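Local structure of HIAXHD3 (Humicola insolens, 3ZXJ) at residues A[17-22]-A[34-39]. The protein is an arabinofuranosidase of glycoside hydrolase family 43 that removes arabinose side chains, and whose active site has been engineered toward endo-xylanase activity. Sequence-based numbering, arbitrary orientation.
Sequences HPDLEV and STFAYS
Asp19 and Ser34 join two buried loops of the family 43 domain, a five-bladed beta-propeller. Residues 17-22 lead into the first strand of a blade, and residues 34-39 follow its second strand. The backbone N of Ser34 donates to the carbonyl O of Pro18 at 3.1 Å, with an N-H...O angle of 156°.

The Asp19 side chain can be followed outward. CB lies 3.5 Å from Ser34 OG. CG is anti to its own carbonyl carbon (chi1 -62°), which carries the carboxylate toward Ser34, and Asp19 CG lies 3.4 Å from Ser34 OG. OD2 at the tip accepts a hydrogen bond from Ser34 OG at 2.7 Å. The hydroxyl comes to the anti side of OD2, 30° out of the carboxylate plane. Ser34 OG also lies 3.3 Å from Pro18 CG. That same CG meets the edge of the Phe36 ring, 4.4 Å from CE1. Phe36 also meets the Trp84 ring.

Asp19 OD2 has a second partner, O6 of a bound BTB molecule, probably from the crystallisation liquor. This is consistent with Asp19 lining the active-site pocket, which lies at the propeller axis in this family. With an alanine in place of Asp19, the Ser34 hydroxyl would probably lose its acceptor and BTB O6 its carboxylate partner. All four touching residues are buried. By gripping OD2 on its anti side, the Ser34 hydroxyl probably helps to hold the carboxylate's rotation, as a second-shell group behind a ligand-facing acid.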
ATOM      1  N   HIS A  17       2.252  -2.320  -2.915  1.00 11.34           N
ATOM      2  CA  HIS A  17       3.012  -1.462  -1.997  1.00 11.20           C
ATOM      3  C   HIS A  17       3.867  -0.505  -2.802  1.00 11.12           C
ATOM      4  O   HIS A  17       5.082  -0.676  -2.904  1.00 11.64           O
ATOM      5  CB  HIS A  17       3.844  -2.307  -1.009  1.00 11.61           C
ATOM      6  CG  HIS A  17       3.056  -2.767   0.211  1.00 11.69           C
ATOM      7  ND1 HIS A  17       2.731  -1.920   1.221  1.00 11.79           N
ATOM      8  CD2 HIS A  17       2.529  -4.013   0.556  1.00 12.10           C
ATOM      9  CE1 HIS A  17       2.051  -2.588   2.165  1.00 11.78           C
ATOM     10  NE2 HIS A  17       1.926  -3.881   1.757  1.00 11.87           N
ATOM     11  N   PRO A  18       3.231   0.532  -3.398  1.00 10.96           N
ATOM     12  CA  PRO A  18       3.884   1.388  -4.367  1.00 11.09           C
ATOM     13  C   PRO A  18       4.765   2.471  -3.724  1.00 11.29           C
ATOM     14  O   PRO A  18       4.691   2.694  -2.527  1.00 10.97           O
ATOM     15  CB  PRO A  18       2.696   2.067  -5.070  1.00 11.02           C
ATOM     16  CG  PRO A  18       1.628   2.160  -4.008  1.00 10.83           C
ATOM     17  CD  PRO A  18       1.793   0.844  -3.267  1.00 10.73           C
ATOM     18  N   ASP A  19       5.584   3.120  -4.558  1.00 11.63           N
ATOM     19  CA  ASP A  19       6.363   4.317  -4.182  1.00 12.10           C
ATOM     20  C   ASP A  19       7.315   4.016  -3.024  1.00 12.00           C
ATOM     21  O   ASP A  19       7.542   4.850  -2.131  1.00 11.88           O
ATOM     22  CB  ASP A  19       5.438   5.502  -3.836  1.00 12.43           C
ATOM     23  CG  ASP A  19       4.574   5.933  -5.010  1.00 13.17           C
ATOM     24  OD1 ASP A  19       5.081   5.864  -6.150  1.00 13.47           O
ATOM     25  OD2 ASP A  19       3.387   6.314  -4.793  1.00 13.39           O
ATOM     26  N   LEU A  20       7.885   2.813  -3.064  1.00 12.00           N
ATOM     27  CA  LEU A  20       8.624   2.298  -1.935  1.00 12.07           C
ATOM     28  C   LEU A  20       9.872   3.110  -1.586  1.00 12.26           C
ATOM     29  O   LEU A  20      10.544   3.693  -2.455  1.00 12.26           O
ATOM     30  CB  LEU A  20       8.979   0.823  -2.166  1.00 12.29           C
ATOM     31  CG  LEU A  20      10.000   0.502  -3.269  1.00 12.75           C
ATOM     32  CD1 LEU A  20      11.404   0.453  -2.656  1.00 13.01           C
ATOM     33  CD2 LEU A  20       9.680  -0.840  -3.934  1.00 12.81           C
ATOM     34  N   GLU A  21      10.149   3.158  -0.292  1.00 12.50           N
ATOM     35  CA  GLU A  21      11.448   3.564   0.211  1.00 13.06           C
ATOM     36  C   GLU A  21      11.981   2.381   1.030  1.00 12.94           C
ATOM     37  O   GLU A  21      11.231   1.792   1.799  1.00 12.59           O
ATOM     38  CB  GLU A  21      11.306   4.812   1.074  1.00 14.00           C
ATOM     39  CG  GLU A  21      12.534   5.143   1.901  1.00 15.57           C
ATOM     40  CD  GLU A  21      13.285   6.341   1.381  1.00 16.41           C
ATOM     41  OE1 GLU A  21      12.694   7.423   1.383  1.00 18.03           O
ATOM     42  OE2 GLU A  21      14.457   6.210   1.000  1.00 17.78           O
ATOM     43  N   VAL A  22      13.259   2.043   0.857  1.00 12.78           N
ATOM     44  CA  VAL A  22      13.863   0.958   1.624  1.00 13.24           C
ATOM     45  C   VAL A  22      15.146   1.423   2.307  1.00 13.33           C
ATOM     46  O   VAL A  22      15.929   2.199   1.733  1.00 13.36           O
ATOM     47  CB  VAL A  22      14.094  -0.276   0.729  1.00 13.56           C
ATOM     48  CG1 VAL A  22      14.988   0.075  -0.473  1.00 13.80           C
ATOM     49  CG2 VAL A  22      14.658  -1.439   1.535  1.00 14.43           C
ATOM     50  N   SER A  34       3.120   4.042  -0.243  1.00 10.59           N
ATOM     51  CA  SER A  34       2.102   5.104  -0.312  1.00 10.73           C
ATOM     52  C   SER A  34       0.682   4.526  -0.349  1.00 10.46           C
ATOM     53  O   SER A  34       0.449   3.408  -0.889  1.00 11.12           O
ATOM     54  CB  SER A  34       2.317   5.952  -1.558  1.00 10.86           C
ATOM     55  OG  SER A  34       2.181   5.110  -2.715  1.00 11.08           O
ATOM     56  N   THR A  35      -0.275   5.298   0.140  1.00  9.91           N
ATOM     57  CA  THR A  35      -1.606   4.724   0.377  1.00  9.54           C
ATOM     58  C   THR A  35      -2.768   5.633   0.002  1.00  9.23           C
ATOM     59  O   THR A  35      -3.916   5.282   0.256  1.00  9.00           O
ATOM     60  CB  THR A  35      -1.811   4.372   1.857  1.00  9.53           C
ATOM     61  OG1 THR A  35      -1.144   5.342   2.675  1.00  9.77           O
ATOM     62  CG2 THR A  35      -1.305   2.933   2.198  1.00  9.60           C
ATOM     63  N   PHE A  36      -2.488   6.816  -0.536  1.00  9.24           N
ATOM     64  CA  PHE A  36      -3.591   7.642  -1.053  1.00  9.26           C
ATOM     65  C   PHE A  36      -4.613   7.942   0.065  1.00  9.04           C
ATOM     66  O   PHE A  36      -4.202   8.452   1.103  1.00  9.17           O
ATOM     67  CB  PHE A  36      -4.161   6.994  -2.361  1.00  9.49           C
ATOM     68  CG  PHE A  36      -3.089   6.811  -3.406  1.00  9.70           C
ATOM     69  CD1 PHE A  36      -2.259   5.678  -3.397  1.00  9.65           C
ATOM     70  CD2 PHE A  36      -2.824   7.820  -4.320  1.00  9.92           C
ATOM     71  CE1 PHE A  36      -1.211   5.565  -4.312  1.00  9.90           C
ATOM     72  CE2 PHE A  36      -1.793   7.691  -5.260  1.00 10.16           C
ATOM     73  CZ  PHE A  36      -0.975   6.581  -5.233  1.00 10.22           C
ATOM     74  N   ALA A  37      -5.909   7.699  -0.137  1.00  8.78           N
ATOM     75  CA  ALA A  37      -6.902   8.028   0.894  1.00  8.74           C
ATOM     76  C   ALA A  37      -7.200   6.851   1.830  1.00  8.55           C
ATOM     77  O   ALA A  37      -8.146   6.914   2.619  1.00  8.46           O
ATOM     78  CB  ALA A  37      -8.206   8.587   0.281  1.00  8.82           C
ATOM     79  N   TYR A  38      -6.399   5.786   1.764  1.00  8.44           N
ATOM     80  CA  TYR A  38      -6.616   4.683   2.722  1.00  8.60           C
ATOM     81  C   TYR A  38      -6.041   5.031   4.112  1.00  8.78           C
ATOM     82  O   TYR A  38      -4.992   5.674   4.220  1.00  8.85           O
ATOM     83  CB  TYR A  38      -6.086   3.332   2.164  1.00  8.48           C
ATOM     84  CG  TYR A  38      -6.861   2.902   0.916  1.00  8.59           C
ATOM     85  CD1 TYR A  38      -8.059   2.179   1.029  1.00  8.64           C
ATOM     86  CD2 TYR A  38      -6.424   3.272  -0.373  1.00  8.76           C
ATOM     87  CE1 TYR A  38      -8.787   1.771  -0.111  1.00  9.03           C
ATOM     88  CE2 TYR A  38      -7.164   2.912  -1.532  1.00  9.03           C
ATOM     89  CZ  TYR A  38      -8.353   2.156  -1.386  1.00  9.09           C
ATOM     90  OH  TYR A  38      -9.111   1.786  -2.521  1.00  9.59           O
ATOM     91  N   SER A  39      -6.715   4.586   5.174  1.00  8.85           N
ATOM     92  CA  SER A  39      -6.414   5.047   6.535  1.00  9.23           C
ATOM     93  C   SER A  39      -6.478   3.860   7.506  1.00  9.28           C
ATOM     94  O   SER A  39      -7.504   3.206   7.566  1.00  9.23           O
ATOM     95  CB  SER A  39      -7.477   6.064   6.935  1.00  9.43           C
ATOM     96  OG  SER A  39      -7.236   6.568   8.233  1.00 10.03           O
TER